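Local atomic coordinates of AB hydrolase-1 domain-containing protein (Thermoplasma acidophilum DSM 1728, PDB entry 3BDI), a protein that probably acts as a hydrolase of the alpha/beta hydrolase superfamily, its natural substrate not established. Residues L32-W43 with A61-R69; T150-V161 with R177-V188. One frame throughout, in Å; residues are numbered along the deposited sequence.

Contact 1. Residues L32-W43 with A61-R69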
loop_
_atom_site.group_PDB
_atom_site.type_symbol
_atom_site.label_atom_id
_atom_site.label_comp_id
_atom_site.label_asym_id
_atom_site.label_seq_id
_atom_site.Cartn_x
_atom_site.Cartn_y
_atom_site.Cartn_z
ATOM N N LEU A 32 -1.474 4.523 0.687
ATOM C CA LEU A 32 -0.211 3.896 1.022
ATOM C C LEU A 32 -0.258 3.311 2.410
ATOM O O LEU A 32 -0.609 4.016 3.351
ATOM C CB LEU A 32 0.936 4.903 0.982
ATOM C CG LEU A 32 0.971 5.924 -0.144
ATOM C CD1 LEU A 32 2.168 6.871 -0.017
ATOM C CD2 LEU A 32 0.946 5.325 -1.509
ATOM N N PHE A 33 0.140 2.048 2.538
ATOM C CA PHE A 33 0.053 1.282 3.819
ATOM C C PHE A 33 1.424 0.731 4.166
ATOM O O PHE A 33 2.026 -0.015 3.424
ATOM C CB PHE A 33 -1.043 0.205 3.725
ATOM C CG PHE A 33 -2.372 0.778 3.374
ATOM C CD1 PHE A 33 -3.177 1.338 4.334
ATOM C CD2 PHE A 33 -2.780 0.844 2.047
ATOM C CE1 PHE A 33 -4.377 1.937 3.993
ATOM C CE2 PHE A 33 -3.966 1.436 1.724
ATOM C CZ PHE A 33 -4.766 1.972 2.678
ATOM N N HIS A 34 1.921 1.153 5.334
ATOM C CA HIS A 34 3.276 0.894 5.768
ATOM C C HIS A 34 3.509 -0.543 6.295
ATOM O O HIS A 34 2.595 -1.295 6.629
ATOM C CB HIS A 34 3.663 1.955 6.801
ATOM C CG HIS A 34 2.862 1.880 8.043
ATOM N ND1 HIS A 34 3.065 0.900 8.997
ATOM C CD2 HIS A 34 1.837 2.645 8.472
ATOM C CE1 HIS A 34 2.159 1.070 9.950
ATOM N NE2 HIS A 34 1.398 2.115 9.655
ATOM N N GLY A 35 4.793 -0.851 6.437
ATOM C CA GLY A 35 5.269 -2.074 7.067
ATOM C C GLY A 35 5.328 -1.986 8.568
ATOM O O GLY A 35 5.163 -0.909 9.154
ATOM N N TYR A 36 5.564 -3.121 9.187
ATOM C CA TYR A 36 5.591 -3.264 10.633
ATOM C C TYR A 36 6.543 -2.232 11.296
ATOM O O TYR A 36 6.251 -1.719 12.389
ATOM C CB TYR A 36 6.025 -4.684 11.024
ATOM C CG TYR A 36 6.029 -4.964 12.492
ATOM C CD1 TYR A 36 4.887 -5.384 13.124
ATOM C CD2 TYR A 36 7.175 -4.781 13.231
ATOM C CE1 TYR A 36 4.895 -5.633 14.517
ATOM C CE2 TYR A 36 7.206 -5.047 14.585
ATOM C CZ TYR A 36 6.071 -5.466 15.197
ATOM O OH TYR A 36 6.166 -5.715 16.576
ATOM N N SER A 37 7.687 -1.943 10.645
ATOM C CA SER A 37 8.766 -1.215 11.260
ATOM C C SER A 37 8.731 0.266 10.967
ATOM O O SER A 37 9.577 0.990 11.501
ATOM C CB SER A 37 10.120 -1.766 10.815
ATOM O OG SER A 37 10.260 -3.122 11.245
ATOM N N PHE A 38 7.774 0.716 10.136
ATOM C CA PHE A 38 7.763 2.113 9.661
ATOM C C PHE A 38 6.370 2.700 9.845
ATOM O O PHE A 38 5.461 2.047 10.388
ATOM C CB PHE A 38 8.209 2.164 8.205
ATOM C CG PHE A 38 9.591 1.551 8.008
ATOM C CD1 PHE A 38 10.704 2.220 8.514
ATOM C CD2 PHE A 38 9.764 0.301 7.413
ATOM C CE1 PHE A 38 11.968 1.663 8.430
ATOM C CE2 PHE A 38 11.049 -0.251 7.322
ATOM C CZ PHE A 38 12.129 0.427 7.839
ATOM N N THR A 39 6.234 3.980 9.506
ATOM C CA THR A 39 4.946 4.645 9.601
ATOM C C THR A 39 4.697 5.476 8.368
ATOM O O THR A 39 5.522 5.508 7.435
ATOM C CB THR A 39 4.839 5.547 10.877
ATOM O OG1 THR A 39 5.567 6.784 10.740
ATOM C CG2 THR A 39 5.286 4.822 12.128
ATOM N N SER A 40 3.593 6.242 8.364
ATOM C CA SER A 40 3.303 7.154 7.268
ATOM C C SER A 40 4.339 8.262 7.126
ATOM O O SER A 40 4.434 8.867 6.035
ATOM C CB SER A 40 1.924 7.765 7.434
ATOM O OG SER A 40 1.887 8.575 8.582
HETATM N N MSE A 41 5.134 8.528 8.172
HETATM C CA MSE A 41 6.230 9.509 8.068
HETATM C C MSE A 41 7.330 9.043 7.122
HETATM O O MSE A 41 8.002 9.872 6.492
HETATM C CB MSE A 41 6.820 9.835 9.435
HETATM C CG MSE A 41 5.832 10.376 10.430
HETATM SE SE MSE A 41 5.085 12.097 9.915
HETATM C CE MSE A 41 6.721 13.088 9.947
ATOM N N ASP A 42 7.499 7.734 6.985
ATOM C CA ASP A 42 8.660 7.226 6.278
ATOM C C ASP A 42 8.570 7.338 4.767
ATOM O O ASP A 42 9.578 7.185 4.074
ATOM C CB ASP A 42 8.952 5.818 6.746
ATOM C CG ASP A 42 9.436 5.814 8.147
ATOM O OD1 ASP A 42 10.592 6.249 8.375
ATOM O OD2 ASP A 42 8.712 5.422 9.073
ATOM N N TRP A 43 7.394 7.636 4.217
ATOM C CA TRP A 43 7.219 7.899 2.822
ATOM C C TRP A 43 7.900 9.245 2.442
ATOM O O TRP A 43 8.003 9.527 1.237
ATOM C CB TRP A 43 5.713 7.968 2.466
ATOM C CG TRP A 43 4.873 6.787 2.875
ATOM C CD1 TRP A 43 3.741 6.862 3.625
ATOM C CD2 TRP A 43 5.059 5.378 2.558
ATOM N NE1 TRP A 43 3.212 5.600 3.807
ATOM C CE2 TRP A 43 4.000 4.673 3.179
ATOM C CE3 TRP A 43 6.055 4.642 1.897
ATOM C CZ2 TRP A 43 3.846 3.305 3.056
ATOM C CZ3 TRP A 43 5.894 3.266 1.781
ATOM C CH2 TRP A 43 4.787 2.610 2.384
ATOM N N ALA A 61 -2.128 8.448 3.290
ATOM C CA ALA A 61 -1.274 7.472 3.980
ATOM C C ALA A 61 -1.565 7.498 5.484
ATOM O O ALA A 61 -1.210 8.478 6.143
ATOM C CB ALA A 61 0.202 7.793 3.750
ATOM N N PRO A 62 -2.226 6.481 6.031
ATOM C CA PRO A 62 -2.456 6.404 7.487
ATOM C C PRO A 62 -1.392 5.618 8.226
ATOM O O PRO A 62 -0.683 4.790 7.641
ATOM C CB PRO A 62 -3.766 5.648 7.569
ATOM C CG PRO A 62 -3.713 4.705 6.413
ATOM C CD PRO A 62 -2.871 5.368 5.315
ATOM N N ASP A 63 -1.315 5.857 9.534
ATOM C CA ASP A 63 -0.658 4.912 10.456
ATOM C C ASP A 63 -1.702 3.850 10.782
ATOM O O ASP A 63 -2.848 4.182 11.144
ATOM C CB ASP A 63 -0.151 5.577 11.704
ATOM C CG ASP A 63 1.026 6.501 11.453
ATOM O OD1 ASP A 63 1.574 6.521 10.344
ATOM O OD2 ASP A 63 1.393 7.225 12.414
ATOM N N TYR A 64 -1.352 2.586 10.583
ATOM C CA TYR A 64 -2.271 1.479 10.848
ATOM C C TYR A 64 -2.630 1.521 12.339
ATOM O O TYR A 64 -1.768 1.764 13.155
ATOM C CB TYR A 64 -1.656 0.122 10.454
ATOM C CG TYR A 64 -2.749 -0.953 10.373
ATOM C CD1 TYR A 64 -3.585 -1.033 9.275
ATOM C CD2 TYR A 64 -3.048 -1.704 11.477
ATOM C CE1 TYR A 64 -4.646 -1.856 9.261
ATOM C CE2 TYR A 64 -4.139 -2.556 11.471
ATOM C CZ TYR A 64 -4.905 -2.659 10.351
ATOM O OH TYR A 64 -6.008 -3.435 10.294
ATOM N N PRO A 65 -3.899 1.254 12.707
ATOM C CA PRO A 65 -4.225 1.169 14.141
ATOM C C PRO A 65 -3.249 0.322 14.946
ATOM O O PRO A 65 -2.949 -0.788 14.552
ATOM C CB PRO A 65 -5.656 0.591 14.129
ATOM C CG PRO A 65 -6.239 1.150 12.836
ATOM C CD PRO A 65 -5.112 1.087 11.853
ATOM N N GLY A 66 -2.769 0.863 16.059
ATOM C CA GLY A 66 -1.785 0.184 16.846
ATOM C C GLY A 66 -0.358 0.501 16.506
ATOM O O GLY A 66 0.551 0.066 17.245
ATOM N N PHE A 67 -0.128 1.321 15.478
ATOM C CA PHE A 67 1.207 1.660 14.976
ATOM C C PHE A 67 1.312 3.176 14.904
ATOM O O PHE A 67 0.316 3.889 14.802
ATOM C CB PHE A 67 1.432 1.084 13.567
ATOM C CG PHE A 67 1.526 -0.408 13.556
ATOM C CD1 PHE A 67 0.381 -1.211 13.600
ATOM C CD2 PHE A 67 2.762 -1.021 13.534
ATOM C CE1 PHE A 67 0.488 -2.568 13.583
ATOM C CE2 PHE A 67 2.845 -2.391 13.523
ATOM C CZ PHE A 67 1.712 -3.150 13.600
ATOM N N GLY A 68 2.529 3.690 14.879
ATOM C CA GLY A 68 2.779 5.114 14.697
ATOM C C GLY A 68 2.007 5.953 15.689
ATOM O O GLY A 68 2.122 5.763 16.891
ATOM N N ARG A 69 1.212 6.876 15.156
ATOM C CA ARG A 69 0.425 7.840 15.941
ATOM C C ARG A 69 -1.051 7.431 16.084
ATOM O O ARG A 69 -1.818 8.159 16.684
ATOM C CB ARG A 69 0.490 9.223 15.291
ATOM C CG ARG A 69 1.856 9.850 15.423
ATOM C CD ARG A 69 1.926 11.081 14.494
ATOM N NE ARG A 69 2.937 12.004 14.960
ATOM C CZ ARG A 69 4.234 11.954 14.649
ATOM N NH1 ARG A 69 4.733 10.969 13.915
ATOM N NH2 ARG A 69 5.047 12.843 15.217
HETATM O O HOH W 1 1.016 4.641 5.433
HETATM O O HOH W 2 -0.988 1.887 6.924
HETATM O O HOH W 3 3.835 8.547 12.533
#
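His-34 and Asp-63 carry this contact, in which the loops leaving the parallel neighbours 28-33 and 57-62 of the alpha/beta hydrolase sheet lock together. The backbone N of Tyr-64 donates to His-34 NE2 over 2.9 Å, almost straight at 175° though tilted from the ring plane. On the other side of the imidazole, ND1 donates to Gly-35 O at 2.8 Å, so both ring nitrogens are engaged and the rotation of the ring is fixed. The CG of His-34 sits between its backbone N and carbonyl carbon (chi1 65°), which turns the ring edge to Tyr-64 N and to Phe-67 CB. Phe-67 in turn directs its own edge at the face of Tyr-36 in an offset T-shaped pair, the planes at 79°.

The carboxylate of Asp-63 reaches back to Ser-40. Its OD1 takes two bonds, from Ser-40 N at 2.8 Å and from Ser-40 OG at 2.7 Å, the hydroxyl coming from above the carboxylate plane. OD2 receives Arg-69 N, bracing the chain from Asp-63 to Arg-69. With an alanine in place of Asp-63, Ser-40 N and OG would probably lose their shared acceptor, and Arg-69 N its carboxylate partner.

Further out, Pro-62 CG packs on Phe-33 CE1 at 3.7 Å, and the CB of Ala-61 rests against Trp-43 CD1. Helix 83-96 meets Phe-33 and Pro-62, while Met-109 of helix 109-120 touches His-34 and Phe-67. Where the strands part, a water donates to both Leu-32 O and Pro-62 O and accepts from Trp-43 NE1 at 2.9 Å.

Contact 2. Residues T150-V161 with R177-V188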
loop_
_atom_site.group_PDB
_atom_site.type_symbol
_atom_site.label_atom_id
_atom_site.label_comp_id
_atom_site.label_asym_id
_atom_site.label_seq_id
_atom_site.Cartn_x
_atom_site.Cartn_y
_atom_site.Cartn_z
ATOM N N THR A 150 -1.149 -5.061 -11.283
ATOM C CA THR A 150 -0.387 -5.211 -10.056
ATOM C C THR A 150 1.103 -5.032 -10.318
ATOM O O THR A 150 1.627 -5.610 -11.249
ATOM C CB THR A 150 -0.643 -6.625 -9.474
ATOM O OG1 THR A 150 -2.033 -6.770 -9.125
ATOM C CG2 THR A 150 0.186 -6.924 -8.243
ATOM N N LEU A 151 1.765 -4.207 -9.513
ATOM C CA LEU A 151 3.193 -4.070 -9.506
ATOM C C LEU A 151 3.725 -4.701 -8.228
ATOM O O LEU A 151 3.313 -4.325 -7.126
ATOM C CB LEU A 151 3.582 -2.590 -9.531
ATOM C CG LEU A 151 5.065 -2.226 -9.427
ATOM C CD1 LEU A 151 5.783 -2.701 -10.670
ATOM C CD2 LEU A 151 5.257 -0.724 -9.196
ATOM N N LEU A 152 4.617 -5.666 -8.398
ATOM C CA LEU A 152 5.367 -6.304 -7.320
ATOM C C LEU A 152 6.776 -5.768 -7.348
ATOM O O LEU A 152 7.462 -5.805 -8.370
ATOM C CB LEU A 152 5.392 -7.819 -7.548
ATOM C CG LEU A 152 4.032 -8.505 -7.542
ATOM C CD1 LEU A 152 4.124 -9.955 -7.978
ATOM C CD2 LEU A 152 3.322 -8.452 -6.216
ATOM N N VAL A 153 7.224 -5.195 -6.225
ATOM C CA VAL A 153 8.552 -4.596 -6.090
ATOM C C VAL A 153 9.297 -5.360 -5.033
ATOM O O VAL A 153 8.788 -5.558 -3.948
ATOM C CB VAL A 153 8.484 -3.097 -5.730
ATOM C CG1 VAL A 153 9.891 -2.528 -5.651
ATOM C CG2 VAL A 153 7.653 -2.308 -6.765
ATOM N N TRP A 154 10.526 -5.770 -5.336
ATOM C CA TRP A 154 11.375 -6.441 -4.371
ATOM C C TRP A 154 12.772 -5.864 -4.482
ATOM O O TRP A 154 13.239 -5.568 -5.575
ATOM C CB TRP A 154 11.495 -7.955 -4.663
ATOM C CG TRP A 154 10.905 -8.894 -3.663
ATOM C CD1 TRP A 154 11.550 -9.541 -2.622
ATOM C CD2 TRP A 154 9.569 -9.368 -3.649
ATOM N NE1 TRP A 154 10.692 -10.359 -1.977
ATOM C CE2 TRP A 154 9.466 -10.296 -2.589
ATOM C CE3 TRP A 154 8.448 -9.106 -4.432
ATOM C CZ2 TRP A 154 8.262 -10.981 -2.323
ATOM C CZ3 TRP A 154 7.284 -9.773 -4.176
ATOM C CH2 TRP A 154 7.198 -10.691 -3.127
ATOM N N GLY A 155 13.471 -5.782 -3.368
ATOM C CA GLY A 155 14.904 -5.531 -3.377
ATOM C C GLY A 155 15.703 -6.794 -3.643
ATOM O O GLY A 155 15.343 -7.852 -3.155
ATOM N N SER A 156 16.799 -6.668 -4.369
ATOM C CA SER A 156 17.629 -7.822 -4.774
ATOM C C SER A 156 18.277 -8.488 -3.587
ATOM O O SER A 156 18.595 -9.678 -3.653
ATOM C CB SER A 156 18.707 -7.389 -5.765
ATOM O OG SER A 156 19.666 -6.547 -5.184
ATOM N N LYS A 157 18.406 -7.758 -2.491
ATOM C CA LYS A 157 19.057 -8.261 -1.265
ATOM C C LYS A 157 18.043 -8.595 -0.164
ATOM O O LYS A 157 18.405 -8.712 1.017
ATOM C CB LYS A 157 20.082 -7.234 -0.731
ATOM C CG LYS A 157 21.097 -6.820 -1.747
ATOM C CD LYS A 157 21.992 -5.695 -1.231
ATOM C CE LYS A 157 23.205 -6.177 -0.547
ATOM N NZ LYS A 157 24.305 -5.145 -0.708
ATOM N N ASP A 158 16.764 -8.695 -0.500
ATOM C CA ASP A 158 15.741 -8.984 0.500
ATOM C C ASP A 158 15.820 -10.430 0.977
ATOM O O ASP A 158 15.584 -11.365 0.193
ATOM C CB ASP A 158 14.369 -8.680 -0.108
ATOM C CG ASP A 158 13.225 -8.701 0.897
ATOM O OD1 ASP A 158 13.375 -9.224 2.048
ATOM O OD2 ASP A 158 12.130 -8.257 0.514
ATOM N N HIS A 159 16.138 -10.593 2.247
ATOM C CA HIS A 159 16.097 -11.896 2.917
ATOM C C HIS A 159 15.026 -11.957 3.995
ATOM O O HIS A 159 15.017 -12.895 4.804
ATOM C CB HIS A 159 17.472 -12.212 3.521
ATOM C CG HIS A 159 18.597 -12.192 2.528
ATOM N ND1 HIS A 159 18.736 -13.145 1.538
ATOM C CD2 HIS A 159 19.627 -11.327 2.363
ATOM C CE1 HIS A 159 19.799 -12.861 0.804
ATOM N NE2 HIS A 159 20.363 -11.769 1.288
ATOM N N VAL A 160 14.151 -10.946 4.051
ATOM C CA VAL A 160 13.031 -10.923 4.999
ATOM C C VAL A 160 11.832 -11.671 4.429
ATOM O O VAL A 160 11.191 -12.518 5.108
ATOM C CB VAL A 160 12.649 -9.467 5.358
ATOM C CG1 VAL A 160 11.348 -9.391 6.213
ATOM C CG2 VAL A 160 13.829 -8.784 6.064
ATOM N N VAL A 161 11.478 -11.322 3.202
ATOM C CA VAL A 161 10.475 -12.044 2.454
ATOM C C VAL A 161 11.207 -12.561 1.226
ATOM O O VAL A 161 11.624 -11.801 0.359
ATOM C CB VAL A 161 9.233 -11.185 2.065
ATOM C CG1 VAL A 161 8.256 -11.995 1.210
ATOM C CG2 VAL A 161 8.524 -10.612 3.291
ATOM N N ARG A 177 3.394 -6.951 -12.969
ATOM C CA ARG A 177 4.729 -6.411 -13.384
ATOM C C ARG A 177 5.640 -6.688 -12.131
ATOM O O ARG A 177 5.344 -6.180 -11.075
ATOM C CB ARG A 177 4.646 -4.873 -13.691
ATOM C CG ARG A 177 5.988 -4.151 -13.824
ATOM C CD ARG A 177 5.808 -2.735 -14.465
ATOM N NE ARG A 177 7.072 -2.027 -14.437
ATOM C CZ ARG A 177 7.135 -0.691 -14.658
ATOM N NH1 ARG A 177 6.035 0.009 -15.000
ATOM N NH2 ARG A 177 8.300 -0.078 -14.697
ATOM N N LEU A 178 6.661 -7.554 -12.236
ATOM C CA LEU A 178 7.689 -7.738 -11.160
ATOM C C LEU A 178 8.926 -6.924 -11.467
ATOM O O LEU A 178 9.517 -7.042 -12.547
ATOM C CB LEU A 178 8.119 -9.196 -11.008
ATOM C CG LEU A 178 9.238 -9.520 -10.010
ATOM C CD1 LEU A 178 8.822 -9.027 -8.600
ATOM C CD2 LEU A 178 9.592 -11.008 -10.033
ATOM N N GLU A 179 9.325 -6.103 -10.525
ATOM C CA GLU A 179 10.574 -5.384 -10.644
ATOM C C GLU A 179 11.502 -5.625 -9.450
ATOM O O GLU A 179 11.130 -5.359 -8.383
ATOM C CB GLU A 179 10.322 -3.910 -10.793
ATOM C CG GLU A 179 9.293 -3.511 -11.960
ATOM C CD GLU A 179 9.688 -3.600 -13.486
ATOM O OE1 GLU A 179 9.526 -4.603 -14.214
ATOM O OE2 GLU A 179 9.877 -2.585 -14.038
ATOM N N ILE A 180 12.713 -6.114 -9.697
ATOM C CA ILE A 180 13.652 -6.367 -8.633
ATOM C C ILE A 180 14.687 -5.239 -8.701
ATOM O O ILE A 180 15.369 -5.047 -9.715
ATOM C CB ILE A 180 14.298 -7.807 -8.740
ATOM C CG1 ILE A 180 13.238 -8.927 -8.649
ATOM C CG2 ILE A 180 15.287 -8.007 -7.629
ATOM C CD1 ILE A 180 13.749 -10.342 -8.974
ATOM N N VAL A 181 14.775 -4.468 -7.612
ATOM C CA VAL A 181 15.612 -3.288 -7.528
ATOM C C VAL A 181 16.972 -3.674 -6.953
ATOM O O VAL A 181 17.073 -4.107 -5.812
ATOM C CB VAL A 181 14.911 -2.214 -6.673
ATOM C CG1 VAL A 181 15.791 -0.962 -6.516
ATOM C CG2 VAL A 181 13.552 -1.862 -7.253
ATOM N N GLU A 182 18.003 -3.480 -7.775
ATOM C CA GLU A 182 19.373 -3.760 -7.413
ATOM C C GLU A 182 19.842 -2.950 -6.218
ATOM O O GLU A 182 19.588 -1.753 -6.138
ATOM C CB GLU A 182 20.263 -3.466 -8.646
ATOM C CG GLU A 182 21.757 -3.724 -8.473
ATOM C CD GLU A 182 22.104 -5.152 -8.083
ATOM O OE1 GLU A 182 21.404 -6.078 -8.532
ATOM O OE2 GLU A 182 23.106 -5.357 -7.349
ATOM N N GLY A 183 20.531 -3.586 -5.279
ATOM C CA GLY A 183 21.175 -2.844 -4.236
ATOM C C GLY A 183 20.329 -2.479 -3.050
ATOM O O GLY A 183 20.781 -1.781 -2.171
ATOM N N SER A 184 19.101 -2.991 -3.002
ATOM C CA SER A 184 18.158 -2.748 -1.906
ATOM C C SER A 184 17.816 -4.031 -1.188
ATOM O O SER A 184 17.654 -5.072 -1.811
ATOM C CB SER A 184 16.875 -2.156 -2.446
ATOM O OG SER A 184 15.915 -2.000 -1.390
ATOM N N GLY A 185 17.701 -3.975 0.127
ATOM C CA GLY A 185 17.006 -5.027 0.913
ATOM C C GLY A 185 15.500 -4.805 0.938
ATOM O O GLY A 185 14.924 -4.250 0.006
ATOM N N HIS A 186 14.865 -5.202 2.027
ATOM C CA HIS A 186 13.435 -5.303 2.098
ATOM C C HIS A 186 12.680 -3.947 1.882
ATOM O O HIS A 186 11.763 -3.983 1.020
ATOM C CB HIS A 186 13.096 -6.098 3.367
ATOM C CG HIS A 186 11.652 -6.401 3.579
ATOM N ND1 HIS A 186 10.913 -7.205 2.733
ATOM C CD2 HIS A 186 10.827 -6.053 4.589
ATOM C CE1 HIS A 186 9.668 -7.275 3.192
ATOM N NE2 HIS A 186 9.603 -6.607 4.327
ATOM N N PRO A 187 12.991 -2.806 2.576
ATOM C CA PRO A 187 12.327 -1.451 2.425
ATOM C C PRO A 187 12.866 -0.569 1.257
ATOM O O PRO A 187 13.684 0.363 1.392
ATOM C CB PRO A 187 12.624 -0.766 3.748
ATOM C CG PRO A 187 13.789 -1.339 4.188
ATOM C CD PRO A 187 13.933 -2.743 3.690
ATOM N N VAL A 188 12.389 -0.930 0.095
ATOM C CA VAL A 188 12.963 -0.426 -1.105
ATOM C C VAL A 188 12.819 1.082 -1.236
ATOM O O VAL A 188 13.695 1.777 -1.776
ATOM C CB VAL A 188 12.338 -1.143 -2.366
ATOM C CG1 VAL A 188 13.023 -0.679 -3.637
ATOM C CG2 VAL A 188 12.431 -2.694 -2.236
HETATM O O HOH W 4 11.954 -6.089 -1.077
#
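Asp-158 OD1 is gripped by two backbone amides of its own loop, Val-160 N at 2.8 Å and Val-161 N at 3.1 Å; the Val-160 bond makes an Asx turn and the Val-161 bond extends it to an Asx motif, which holds the carboxylate while OD2 receives His-186 ND1 at 2.7 Å. That bond lies in the imidazole plane, with the carboxylate turned 61° from the ring. With CG of His-186 anti to its backbone N (chi1 -176°), the ring slides under Val-160, whose CG1 makes a CH-pi contact over the ring centre, and Val-161 CG2 meets CE1. His-186 NE2 bonds to Ser-108 OG, an arrangement consistent with a Ser-His-Asp catalytic triad. A water accepts from Gly-155 N and donates to Asp-158 OD2 and His-186 O, stitching both loops together.

Behind the loops, strands 150-155 and 177-181 pair in parallel, with Glu-179 N to Leu-152 O at 2.9 Å among their bonds. Leu-151 CD1 lies along Arg-177 CG at 3.5 Å, while Arg-177 NH1 bridges to Asp-202. Strand 125-131 flanks strand 150-155; helix 163-172 packs on Trp-154 and Leu-178, and helix 193-205 on Leu-151 and Val-181.

In the fold
From the N terminus, the chain builds strands 5-11 and 14-21 before reaching contact 1, which closes the crossover from strand 28-33 through helix 48-53 to strand 57-62. The central strands 102-107 and 125-131 follow, and contact 2 then closes a second beta-alpha-beta unit, strand 150-155, helix 163-172 and strand 177-181, at an outer side of the same sheet. The two are in series, neither nested nor crossed, with centres about 19 Å apart. Even so, their loops meet: Phe-38 CE2 packs on Pro-187 CB at 3.9 Å. The probable nucleophile elbow, leading into helix 109-120, falls between the two contacts in sequence and meets both.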